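Long-range contacts in GTN Reductase (Agrobacterium tumefaciens, PDB 5N6G), which probably reduces activated carbon-carbon double bonds with the help of bound FMN, as an ene-reductase of the Old Yellow Enzyme family: residues Ser3-Ala8 with Ser312-Val317; Val266-Thr271 with Asn306-Gln311; Leu301-Asn306 with Ala324-Lys329. All coordinates share one frame; numbering follows the deposited sequence. Where two conformers were deposited one is given.

Contact 1 of 3, residues Ser3-Ala8 with Ser312-Val317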
loop_
_atom_site.group_PDB
_atom_site.type_symbol
_atom_site.label_atom_id
_atom_site.label_comp_id
_atom_site.label_asym_id
_atom_site.label_seq_id
_atom_site.Cartn_x
_atom_site.Cartn_y
_atom_site.Cartn_z
ATOM N N SER A 3 -18.968 11.852 11.010
ATOM C CA SER A 3 -19.614 11.157 9.912
ATOM C C SER A 3 -18.569 10.697 8.904
ATOM O O SER A 3 -17.567 11.373 8.684
ATOM C CB SER A 3 -20.613 12.079 9.221
ATOM O OG SER A 3 -21.080 11.546 8.005
ATOM N N LEU A 4 -18.842 9.551 8.277
ATOM C CA LEU A 4 -18.046 9.070 7.150
ATOM C C LEU A 4 -17.944 10.113 6.045
ATOM O O LEU A 4 -16.971 10.114 5.274
ATOM C CB LEU A 4 -18.687 7.787 6.602
ATOM C CG LEU A 4 -18.002 7.027 5.454
ATOM C CD1 LEU A 4 -16.661 6.501 5.891
ATOM C CD2 LEU A 4 -18.887 5.881 4.963
ATOM N N PHE A 5 -18.939 10.982 5.934
ATOM C CA PHE A 5 -19.046 11.907 4.823
ATOM C C PHE A 5 -18.449 13.267 5.122
ATOM O O PHE A 5 -18.375 14.098 4.217
ATOM C CB PHE A 5 -20.521 12.016 4.408
ATOM C CG PHE A 5 -21.107 10.683 4.039
ATOM C CD1 PHE A 5 -20.768 10.074 2.843
ATOM C CD2 PHE A 5 -21.961 10.022 4.901
ATOM C CE1 PHE A 5 -21.279 8.828 2.511
ATOM C CE2 PHE A 5 -22.474 8.778 4.577
ATOM C CZ PHE A 5 -22.132 8.179 3.385
ATOM N N GLU A 6 -17.951 13.490 6.325
ATOM C CA GLU A 6 -17.438 14.822 6.599
ATOM C C GLU A 6 -15.922 14.876 6.461
ATOM O O GLU A 6 -15.235 13.849 6.454
ATOM C CB GLU A 6 -17.870 15.277 7.996
ATOM C CG GLU A 6 -17.000 14.831 9.121
ATOM C CD GLU A 6 -17.589 15.210 10.478
ATOM O OE1 GLU A 6 -18.633 14.636 10.850
ATOM O OE2 GLU A 6 -17.021 16.093 11.156
ATOM N N PRO A 7 -15.366 16.076 6.319
ATOM C CA PRO A 7 -13.931 16.201 6.033
ATOM C C PRO A 7 -13.057 15.710 7.172
ATOM O O PRO A 7 -13.479 15.549 8.321
ATOM C CB PRO A 7 -13.734 17.705 5.810
ATOM C CG PRO A 7 -15.094 18.253 5.549
ATOM C CD PRO A 7 -16.055 17.378 6.270
ATOM N N ALA A 8 -11.798 15.474 6.822
ATOM C CA ALA A 8 -10.797 15.063 7.785
ATOM C C ALA A 8 -9.458 15.672 7.411
ATOM O O ALA A 8 -9.283 16.240 6.326
ATOM C CB ALA A 8 -10.675 13.548 7.847
ATOM N N SER A 312 -21.285 -0.873 7.983
ATOM C CA SER A 312 -20.179 -1.017 8.927
ATOM C C SER A 312 -19.212 0.157 8.849
ATOM O O SER A 312 -18.641 0.556 9.871
ATOM C CB SER A 312 -19.434 -2.336 8.692
ATOM O OG SER A 312 -18.953 -2.424 7.362
ATOM N N ALA A 313 -19.025 0.743 7.667
ATOM C CA ALA A 313 -18.171 1.921 7.582
ATOM C C ALA A 313 -18.794 3.111 8.289
ATOM O O ALA A 313 -18.102 3.843 9.004
ATOM C CB ALA A 313 -17.885 2.263 6.122
ATOM N N ILE A 314 -20.094 3.332 8.100
ATOM C CA ILE A 314 -20.755 4.424 8.794
ATOM C C ILE A 314 -20.622 4.243 10.300
ATOM O O ILE A 314 -20.281 5.181 11.029
ATOM C CB ILE A 314 -22.224 4.512 8.358
ATOM C CG1 ILE A 314 -22.279 4.982 6.904
ATOM C CG2 ILE A 314 -23.002 5.457 9.268
ATOM C CD1 ILE A 314 -23.667 4.937 6.303
ATOM N N GLU A 315 -20.862 3.027 10.781
ATOM C CA GLU A 315 -20.847 2.783 12.225
ATOM C C GLU A 315 -19.432 2.902 12.794
ATOM O O GLU A 315 -19.244 3.404 13.911
ATOM C CB GLU A 315 -21.442 1.404 12.534
ATOM C CG GLU A 315 -22.951 1.356 12.338
ATOM C CD GLU A 315 -23.548 -0.026 12.560
ATOM O OE1 GLU A 315 -22.815 -0.944 12.984
ATOM O OE2 GLU A 315 -24.760 -0.191 12.306
ATOM N N ALA A 316 -18.425 2.461 12.042
ATOM C CA ALA A 316 -17.059 2.500 12.559
ATOM C C ALA A 316 -16.573 3.930 12.734
ATOM O O ALA A 316 -15.850 4.237 13.690
ATOM C CB ALA A 316 -16.121 1.721 11.635
ATOM N N VAL A 317 -16.959 4.826 11.828
ATOM C CA VAL A 317 -16.555 6.221 11.979
ATOM C C VAL A 317 -17.363 6.898 13.074
ATOM O O VAL A 317 -16.805 7.591 13.930
ATOM C CB VAL A 317 -16.665 6.964 10.637
ATOM C CG1 VAL A 317 -16.359 8.434 10.805
ATOM C CG2 VAL A 317 -15.682 6.351 9.635
HETATM O O HOH W 1 -20.518 7.746 9.856
#
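Leu4 is the bump of this contact, and the hollow that takes it lies on the helical segment 312-317, bounded by Ala313, Ile314 and Val317. Its two methyl groups part to fill the hollow: CD2 sits 3.9 Å from Ala313 CB and 4.0 Å from Ile314 CG1, while CD1 rests 3.9 Å from Val317 CG2. With CG anti to the backbone N (chi1 -177°), the forked end of Leu4 is thrown forward onto the helix. Alanine suits the floor of the hollow because its single methyl lets the leucine come close, and the branched Ile314 and Val317 make the walls; the leucine meets both of these at about a right angle. Val317 is in turn a bump for the N-terminal segment, its CG1 lying 3.7 Å from Leu4 N against bare backbone. Helix 310-318 is the connection between strands 301-305 and 324-327 of a parallel eight-stranded (beta/alpha)8, or TIM, barrel, and the N-terminal loop packs against the flank of the helix that faces strands 19-21 and 324-327. Leu4 also reaches Ile19 of the first barrel strand, and Ala313 backs onto Val325 and Phe327 of the last. At the margin, the Phe5 ring meets Ile314 loosely, CE2 to CD1 at 4.4 Å; Leu4 CB lies over one face of the ring, towards its rim. Ser3 suits the start of a type I turn to Glu6 because its OG accepts from Phe5 N at 3.0 Å, an ST turn, while its own N meets Glu6 OE1 from above the carboxylate plane. The polar link across is a water, which accepts from Leu4 N at 2.9 Å and donates to Ile314 O at 2.8 Å.

Contact 2 of 3, residues Val266-Thr271 with Asn306-Gln311. With FMN (flavin mononucleotide), chain B.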
loop_
_atom_site.group_PDB
_atom_site.type_symbol
_atom_site.label_atom_id
_atom_site.label_comp_id
_atom_site.label_asym_id
_atom_site.label_seq_id
_atom_site.Cartn_x
_atom_site.Cartn_y
_atom_site.Cartn_z
ATOM N N VAL A 266 -4.571 0.482 8.158
ATOM C CA VAL A 266 -4.495 -0.865 8.716
ATOM C C VAL A 266 -5.446 -1.796 7.974
ATOM O O VAL A 266 -6.643 -1.504 7.841
ATOM C CB VAL A 266 -4.797 -0.865 10.227
ATOM C CG1 VAL A 266 -6.184 -0.315 10.516
ATOM C CG2 VAL A 266 -4.652 -2.261 10.811
ATOM N N VAL A 267 -4.906 -2.927 7.523
ATOM C CA VAL A 267 -5.678 -4.050 6.995
ATOM C C VAL A 267 -6.074 -4.913 8.180
ATOM O O VAL A 267 -5.214 -5.476 8.871
ATOM C CB VAL A 267 -4.861 -4.866 5.976
ATOM C CG1 VAL A 267 -5.655 -6.071 5.466
ATOM C CG2 VAL A 267 -4.399 -3.991 4.805
ATOM N N GLU A 268 -7.376 -5.054 8.395
ATOM C CA GLU A 268 -7.913 -5.817 9.507
ATOM C C GLU A 268 -8.221 -7.231 9.026
ATOM O O GLU A 268 -9.198 -7.453 8.304
ATOM C CB GLU A 268 -9.151 -5.118 10.063
ATOM C CG GLU A 268 -8.802 -3.732 10.600
ATOM C CD GLU A 268 -10.009 -2.910 11.031
ATOM O OE1 GLU A 268 -11.085 -2.991 10.388
ATOM O OE2 GLU A 268 -9.856 -2.163 12.017
ATOM N N GLY A 269 -7.391 -8.184 9.428
ATOM C CA GLY A 269 -7.571 -9.563 9.028
ATOM C C GLY A 269 -6.731 -9.969 7.834
ATOM O O GLY A 269 -5.742 -9.335 7.470
ATOM N N ALA A 270 -7.135 -11.081 7.225
ATOM C CA ALA A 270 -6.474 -11.526 6.006
ATOM C C ALA A 270 -6.871 -10.615 4.853
ATOM O O ALA A 270 -8.056 -10.347 4.641
ATOM C CB ALA A 270 -6.849 -12.977 5.708
ATOM N N THR A 271 -5.881 -10.112 4.116
ATOM C CA THR A 271 -6.178 -9.179 3.036
ATOM C C THR A 271 -7.108 -9.830 2.035
ATOM O O THR A 271 -6.750 -10.832 1.405
ATOM C CB THR A 271 -4.886 -8.742 2.344
ATOM O OG1 THR A 271 -3.887 -8.450 3.331
ATOM C CG2 THR A 271 -5.165 -7.495 1.513
ATOM N N ASN A 306 -10.678 -3.586 4.946
ATOM C CA ASN A 306 -10.842 -5.005 4.652
ATOM C C ASN A 306 -12.245 -5.474 5.023
ATOM O O ASN A 306 -12.603 -5.614 6.202
ATOM C CB ASN A 306 -9.782 -5.883 5.318
ATOM C CG ASN A 306 -9.827 -7.314 4.788
ATOM O OD1 ASN A 306 -9.874 -7.538 3.574
ATOM N ND2 ASN A 306 -9.871 -8.288 5.696
ATOM N N GLY A 307 -13.072 -5.685 4.006
ATOM C CA GLY A 307 -14.397 -6.233 4.212
ATOM C C GLY A 307 -15.446 -5.257 4.688
ATOM O O GLY A 307 -16.512 -5.693 5.130
ATOM N N TYR A 308 -15.185 -3.957 4.634
ATOM C CA TYR A 308 -16.201 -2.990 5.032
ATOM C C TYR A 308 -17.288 -2.892 3.974
ATOM O O TYR A 308 -17.053 -3.132 2.788
ATOM C CB TYR A 308 -15.571 -1.617 5.247
ATOM C CG TYR A 308 -14.881 -1.493 6.566
ATOM C CD1 TYR A 308 -15.589 -1.104 7.686
ATOM C CD2 TYR A 308 -13.530 -1.786 6.706
ATOM C CE1 TYR A 308 -14.981 -0.986 8.917
ATOM C CE2 TYR A 308 -12.899 -1.676 7.955
ATOM C CZ TYR A 308 -13.647 -1.283 9.053
ATOM O OH TYR A 308 -13.082 -1.162 10.295
ATOM N N ASP A 309 -18.491 -2.534 4.424
ATOM C CA ASP A 309 -19.613 -2.172 3.567
ATOM C C ASP A 309 -20.199 -0.866 4.089
ATOM O O ASP A 309 -19.665 -0.254 5.021
ATOM C CB ASP A 309 -20.655 -3.301 3.485
ATOM C CG ASP A 309 -21.328 -3.620 4.826
ATOM O OD1 ASP A 309 -21.287 -2.807 5.779
ATOM O OD2 ASP A 309 -21.920 -4.713 4.915
ATOM N N ARG A 310 -21.283 -0.406 3.465
ATOM C CA ARG A 310 -21.809 0.907 3.820
ATOM C C ARG A 310 -22.114 0.988 5.312
ATOM O O ARG A 310 -21.641 1.902 5.999
ATOM C CB ARG A 310 -23.055 1.218 3.008
ATOM C CG ARG A 310 -23.592 2.630 3.252
ATOM C CD ARG A 310 -24.869 2.927 2.495
ATOM N NE ARG A 310 -25.223 4.347 2.608
ATOM C CZ ARG A 310 -26.036 4.872 3.523
ATOM N NH1 ARG A 310 -26.585 4.115 4.465
ATOM N NH2 ARG A 310 -26.266 6.178 3.519
ATOM N N GLN A 311 -22.900 0.041 5.834
ATOM C CA GLN A 311 -23.370 0.167 7.212
ATOM C C GLN A 311 -22.215 0.057 8.207
ATOM O O GLN A 311 -22.149 0.826 9.176
ATOM C CB GLN A 311 -24.438 -0.884 7.513
ATOM C CG GLN A 311 -25.177 -0.634 8.830
ATOM C CD GLN A 311 -25.771 0.766 8.914
ATOM O OE1 GLN A 311 -26.303 1.294 7.936
ATOM N NE2 GLN A 311 -25.661 1.383 10.083
HETATM N N1 FMN B . -3.078 -3.790 -1.356
HETATM C C2 FMN B . -1.980 -2.965 -1.346
HETATM O O2 FMN B . -1.481 -2.546 -0.277
HETATM N N3 FMN B . -1.426 -2.561 -2.541
HETATM C C4 FMN B . -1.848 -2.945 -3.800
HETATM O O4 FMN B . -1.311 -2.488 -4.809
HETATM C C4A FMN B . -2.986 -3.838 -3.801
HETATM N N5 FMN B . -3.469 -4.223 -4.955
HETATM C C5A FMN B . -4.651 -4.944 -4.947
HETATM C C6 FMN B . -5.240 -5.261 -6.165
HETATM C C7 FMN B . -6.481 -5.881 -6.215
HETATM C C7M FMN B . -7.094 -6.175 -7.562
HETATM C C8 FMN B . -7.149 -6.204 -5.029
HETATM C C8M FMN B . -8.522 -6.818 -5.048
HETATM C C9 FMN B . -6.554 -5.911 -3.805
HETATM C C9A FMN B . -5.314 -5.275 -3.760
HETATM N N10 FMN B . -4.740 -4.862 -2.538
HETATM C C10 FMN B . -3.561 -4.168 -2.523
HETATM C "C1'" FMN B . -5.524 -5.030 -1.306
HETATM C "C2'" FMN B . -6.590 -3.947 -1.189
HETATM O "O2'" FMN B . -5.986 -2.659 -1.026
HETATM C "C3'" FMN B . -7.563 -4.184 -0.034
HETATM O "O3'" FMN B . -6.835 -4.312 1.185
HETATM C "C4'" FMN B . -8.432 -5.428 -0.210
HETATM O "O4'" FMN B . -9.077 -5.404 -1.486
HETATM C "C5'" FMN B . -9.446 -5.585 0.908
HETATM O "O5'" FMN B . -10.365 -4.474 0.913
HETATM P P FMN B . -11.890 -4.540 0.359
HETATM O O1P FMN B . -12.593 -5.559 1.230
HETATM O O2P FMN B . -11.777 -5.030 -1.075
HETATM O O3P FMN B . -12.397 -3.151 0.497
#
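Asn306 pushes its carboxamide into the loop that follows strand 263-267 and binds backbone there with both ends. ND2 donates to Glu268 O at 2.8 Å, a bond tilted 35° from the carbonyl plane though close to the plane of the amide itself, and also to Gly273 O; OD1 accepts from Gly272 N. Asparagine suits this place because one short, flat group supplies donor and acceptor together. Its CG stands anti to the backbone N (chi1 -170°), which sends the amide into the loop while CB rests 4.1 Å from Val267 CG1. At Gly269 (phi 96°) any CB would press against the carbonyl O of Glu268, so glycine fits.

A second bridge runs from Tyr308 to Glu268: OH donates to OE1 at 2.7 Å, on the syn side of the carboxylate. Arg275 forms a salt bridge with the same oxygen and a cation-pi contact with the tyrosine ring, so it probably favours the charged form of the glutamate. The loops thus joined border the flavin: Gly307 N donates to FMN O1P at 2.8 Å, and Thr271 CG2 approaches the ribityl O3' at 3.6 Å, its hydroxyl turning to Asn181. The contact lies at the C-terminal ends of barrel strands 263-267 and 301-305, just before helix 310-318, with Tyr308 leaning on Val325 and Phe327 of strand 324-327 and Glu268 on Tyr286 of helix 286-295.

Contact 3 of 3, residues Leu301-Asn306 with Ala324-Lys329. With FMN (flavin mononucleotide), chain B.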
loop_
_atom_site.group_PDB
_atom_site.type_symbol
_atom_site.label_atom_id
_atom_site.label_comp_id
_atom_site.label_asym_id
_atom_site.label_seq_id
_atom_site.Cartn_x
_atom_site.Cartn_y
_atom_site.Cartn_z
ATOM N N LEU A 301 -4.256 10.183 11.006
ATOM C CA LEU A 301 -5.584 9.687 10.679
ATOM C C LEU A 301 -5.558 8.160 10.665
ATOM O O LEU A 301 -4.675 7.547 10.054
ATOM C CB LEU A 301 -6.011 10.226 9.308
ATOM C CG LEU A 301 -7.486 10.070 8.972
ATOM C CD1 LEU A 301 -8.302 11.053 9.778
ATOM C CD2 LEU A 301 -7.714 10.271 7.479
ATOM N N TRP A 302 -6.513 7.541 11.345
ATOM C CA TRP A 302 -6.562 6.090 11.473
ATOM C C TRP A 302 -7.526 5.559 10.411
ATOM O O TRP A 302 -8.755 5.687 10.558
ATOM C CB TRP A 302 -7.022 5.687 12.871
ATOM C CG TRP A 302 -6.805 4.247 13.162
ATOM C CD1 TRP A 302 -7.717 3.233 13.026
ATOM C CD2 TRP A 302 -5.593 3.634 13.623
ATOM N NE1 TRP A 302 -7.143 2.033 13.372
ATOM C CE2 TRP A 302 -5.843 2.252 13.746
ATOM C CE3 TRP A 302 -4.327 4.122 13.961
ATOM C CZ2 TRP A 302 -4.882 1.360 14.210
ATOM C CZ3 TRP A 302 -3.369 3.238 14.378
ATOM C CH2 TRP A 302 -3.644 1.874 14.495
ATOM N N ILE A 303 -6.967 4.946 9.369
ATOM C CA ILE A 303 -7.712 4.495 8.199
ATOM C C ILE A 303 -7.781 2.983 8.268
ATOM O O ILE A 303 -6.747 2.322 8.345
ATOM C CB ILE A 303 -7.044 4.919 6.878
ATOM C CG1 ILE A 303 -6.788 6.427 6.825
ATOM C CG2 ILE A 303 -7.886 4.410 5.721
ATOM C CD1 ILE A 303 -5.978 6.857 5.583
ATOM N N ALA A 304 -8.979 2.436 8.218
ATOM C CA ALA A 304 -9.155 0.998 8.328
ATOM C C ALA A 304 -9.647 0.432 7.012
ATOM O O ALA A 304 -10.346 1.100 6.258
ATOM C CB ALA A 304 -10.158 0.634 9.420
ATOM N N ASN A 305 -9.287 -0.825 6.776
ATOM C CA ASN A 305 -9.613 -1.529 5.555
ATOM C C ASN A 305 -9.889 -2.989 5.853
ATOM O O ASN A 305 -9.404 -3.539 6.849
ATOM C CB ASN A 305 -8.458 -1.450 4.556
ATOM C CG ASN A 305 -8.633 -2.399 3.412
ATOM O OD1 ASN A 305 -8.051 -3.484 3.386
ATOM N ND2 ASN A 305 -9.460 -2.013 2.455
ATOM N N ASN A 306 -10.678 -3.586 4.946
ATOM C CA ASN A 306 -10.842 -5.005 4.652
ATOM C C ASN A 306 -12.245 -5.474 5.023
ATOM O O ASN A 306 -12.603 -5.614 6.202
ATOM C CB ASN A 306 -9.782 -5.883 5.318
ATOM C CG ASN A 306 -9.827 -7.314 4.788
ATOM O OD1 ASN A 306 -9.874 -7.538 3.574
ATOM N ND2 ASN A 306 -9.871 -8.288 5.696
ATOM N N ALA A 324 -11.456 6.874 9.190
ATOM C CA ALA A 324 -11.795 6.805 7.778
ATOM C C ALA A 324 -11.741 5.337 7.384
ATOM O O ALA A 324 -11.114 4.517 8.068
ATOM C CB ALA A 324 -10.845 7.636 6.909
ATOM N N VAL A 325 -12.403 5.018 6.273
ATOM C CA VAL A 325 -12.488 3.651 5.766
ATOM C C VAL A 325 -12.022 3.640 4.316
ATOM O O VAL A 325 -12.474 4.455 3.501
ATOM C CB VAL A 325 -13.920 3.092 5.884
ATOM C CG1 VAL A 325 -14.011 1.742 5.185
ATOM C CG2 VAL A 325 -14.334 2.973 7.363
ATOM N N ALA A 326 -11.108 2.727 4.011
ATOM C CA ALA A 326 -10.616 2.524 2.662
ATOM C C ALA A 326 -11.310 1.313 2.066
ATOM O O ALA A 326 -11.363 0.246 2.688
ATOM C CB ALA A 326 -9.108 2.331 2.654
ATOM N N PHE A 327 -11.835 1.486 0.869
ATOM C CA PHE A 327 -12.526 0.436 0.136
ATOM C C PHE A 327 -11.685 0.054 -1.065
ATOM O O PHE A 327 -11.221 0.937 -1.790
ATOM C CB PHE A 327 -13.881 0.914 -0.365
ATOM C CG PHE A 327 -14.851 1.332 0.727
ATOM C CD1 PHE A 327 -15.750 0.424 1.243
ATOM C CD2 PHE A 327 -14.881 2.636 1.188
ATOM C CE1 PHE A 327 -16.674 0.806 2.207
ATOM C CE2 PHE A 327 -15.783 3.026 2.165
ATOM C CZ PHE A 327 -16.681 2.114 2.663
ATOM N N GLY A 328 -11.527 -1.249 -1.290
ATOM C CA GLY A 328 -10.786 -1.748 -2.431
ATOM C C GLY A 328 -11.701 -2.187 -3.561
ATOM O O GLY A 328 -11.933 -1.442 -4.518
ATOM N N LYS A 329 -12.275 -3.389 -3.452
ATOM C CA LYS A 329 -13.055 -3.931 -4.557
ATOM C C LYS A 329 -14.251 -3.050 -4.900
ATOM O O LYS A 329 -14.619 -2.939 -6.069
ATOM C CB LYS A 329 -13.505 -5.351 -4.229
ATOM C CG LYS A 329 -12.332 -6.340 -4.206
ATOM C CD LYS A 329 -12.802 -7.767 -4.037
ATOM C CE LYS A 329 -13.364 -8.003 -2.653
ATOM N NZ LYS A 329 -12.395 -7.716 -1.561
HETATM N N1 FMN B . -3.078 -3.790 -1.356
HETATM C C2 FMN B . -1.980 -2.965 -1.346
HETATM O O2 FMN B . -1.481 -2.546 -0.277
HETATM N N3 FMN B . -1.426 -2.561 -2.541
HETATM C C4 FMN B . -1.848 -2.945 -3.800
HETATM O O4 FMN B . -1.311 -2.488 -4.809
HETATM C C4A FMN B . -2.986 -3.838 -3.801
HETATM N N5 FMN B . -3.469 -4.223 -4.955
HETATM C C5A FMN B . -4.651 -4.944 -4.947
HETATM C C6 FMN B . -5.240 -5.261 -6.165
HETATM C C7 FMN B . -6.481 -5.881 -6.215
HETATM C C7M FMN B . -7.094 -6.175 -7.562
HETATM C C8 FMN B . -7.149 -6.204 -5.029
HETATM C C8M FMN B . -8.522 -6.818 -5.048
HETATM C C9 FMN B . -6.554 -5.911 -3.805
HETATM C C9A FMN B . -5.314 -5.275 -3.760
HETATM N N10 FMN B . -4.740 -4.862 -2.538
HETATM C C10 FMN B . -3.561 -4.168 -2.523
HETATM C "C1'" FMN B . -5.524 -5.030 -1.306
HETATM C "C2'" FMN B . -6.590 -3.947 -1.189
HETATM O "O2'" FMN B . -5.986 -2.659 -1.026
HETATM C "C3'" FMN B . -7.563 -4.184 -0.034
HETATM O "O3'" FMN B . -6.835 -4.312 1.185
HETATM C "C4'" FMN B . -8.432 -5.428 -0.210
HETATM O "O4'" FMN B . -9.077 -5.404 -1.486
HETATM C "C5'" FMN B . -9.446 -5.585 0.908
HETATM O "O5'" FMN B . -10.365 -4.474 0.913
HETATM P P FMN B . -11.890 -4.540 0.359
HETATM O O1P FMN B . -12.593 -5.559 1.230
HETATM O O2P FMN B . -11.777 -5.030 -1.075
HETATM O O3P FMN B . -12.397 -3.151 0.497
HETATM O O HOH W 2 -12.678 -2.366 3.195
HETATM O O HOH W 3 -12.295 -8.133 1.473
#
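The flat carboxamide of Asn305 holds Ala326 O nearly in its plane, 12° out, with ND2 donating at 3.0 Å; relative to the carbonyl, the donor stands above the plane, 54° out of it. The ring of Phe327 has Val325 CG1 over one face, towards the rim. These residues belong to the beta-alpha-beta unit that supplies the last two strands of the TIM barrel, parallel neighbours whose axes diverge by 37°. Ala304 sits at the centre of the pairing, its N donating to Ala324 O and its O accepting from Ala326 N at 2.9 Å; Ala324 N reaches Trp302 O by a longer bond.

On the face with Asn305, Ile303 CG2 packs 3.9 Å from Ala326 CB, the small alanine also meeting Val20 of the first strand. Asparagine suits the strand's end because its two polar atoms divide the work: OD1 accepts from FMN O3' at 2.6 Å, while ND2 also donates to O5'. Backbone N-H groups of Gly328 and Lys329 grip phosphate oxygens O3P and O2P; a CB on Gly328 would clash with O4'. A water joins Asn306 N and Ala326 O to O3P. The bent Lys329 chain brings NZ to 2.8 Å from FMN O2P.

Starting from the N terminus, the chain leaves segment 3-8 and supplies helix 310-318 to pack against it much later, so contact 1 closes a loop of 303 intervening residues that runs through most of the barrel. Contact 2 is nested within it, closing a short loop from the end of strand 263-267 to the approach of the same helix. Contact 3 begins inside both loops, on strand 301-305, and ends beyond both, on strand 324-327, so it crosses each. Contacts 2 and 3 share Asn306, meet through neighbouring strands and both touch FMN. Contact 1 binds the N-terminal loop to the barrel's outer layer and touches contact 2 where Ala316 packs on Tyr308.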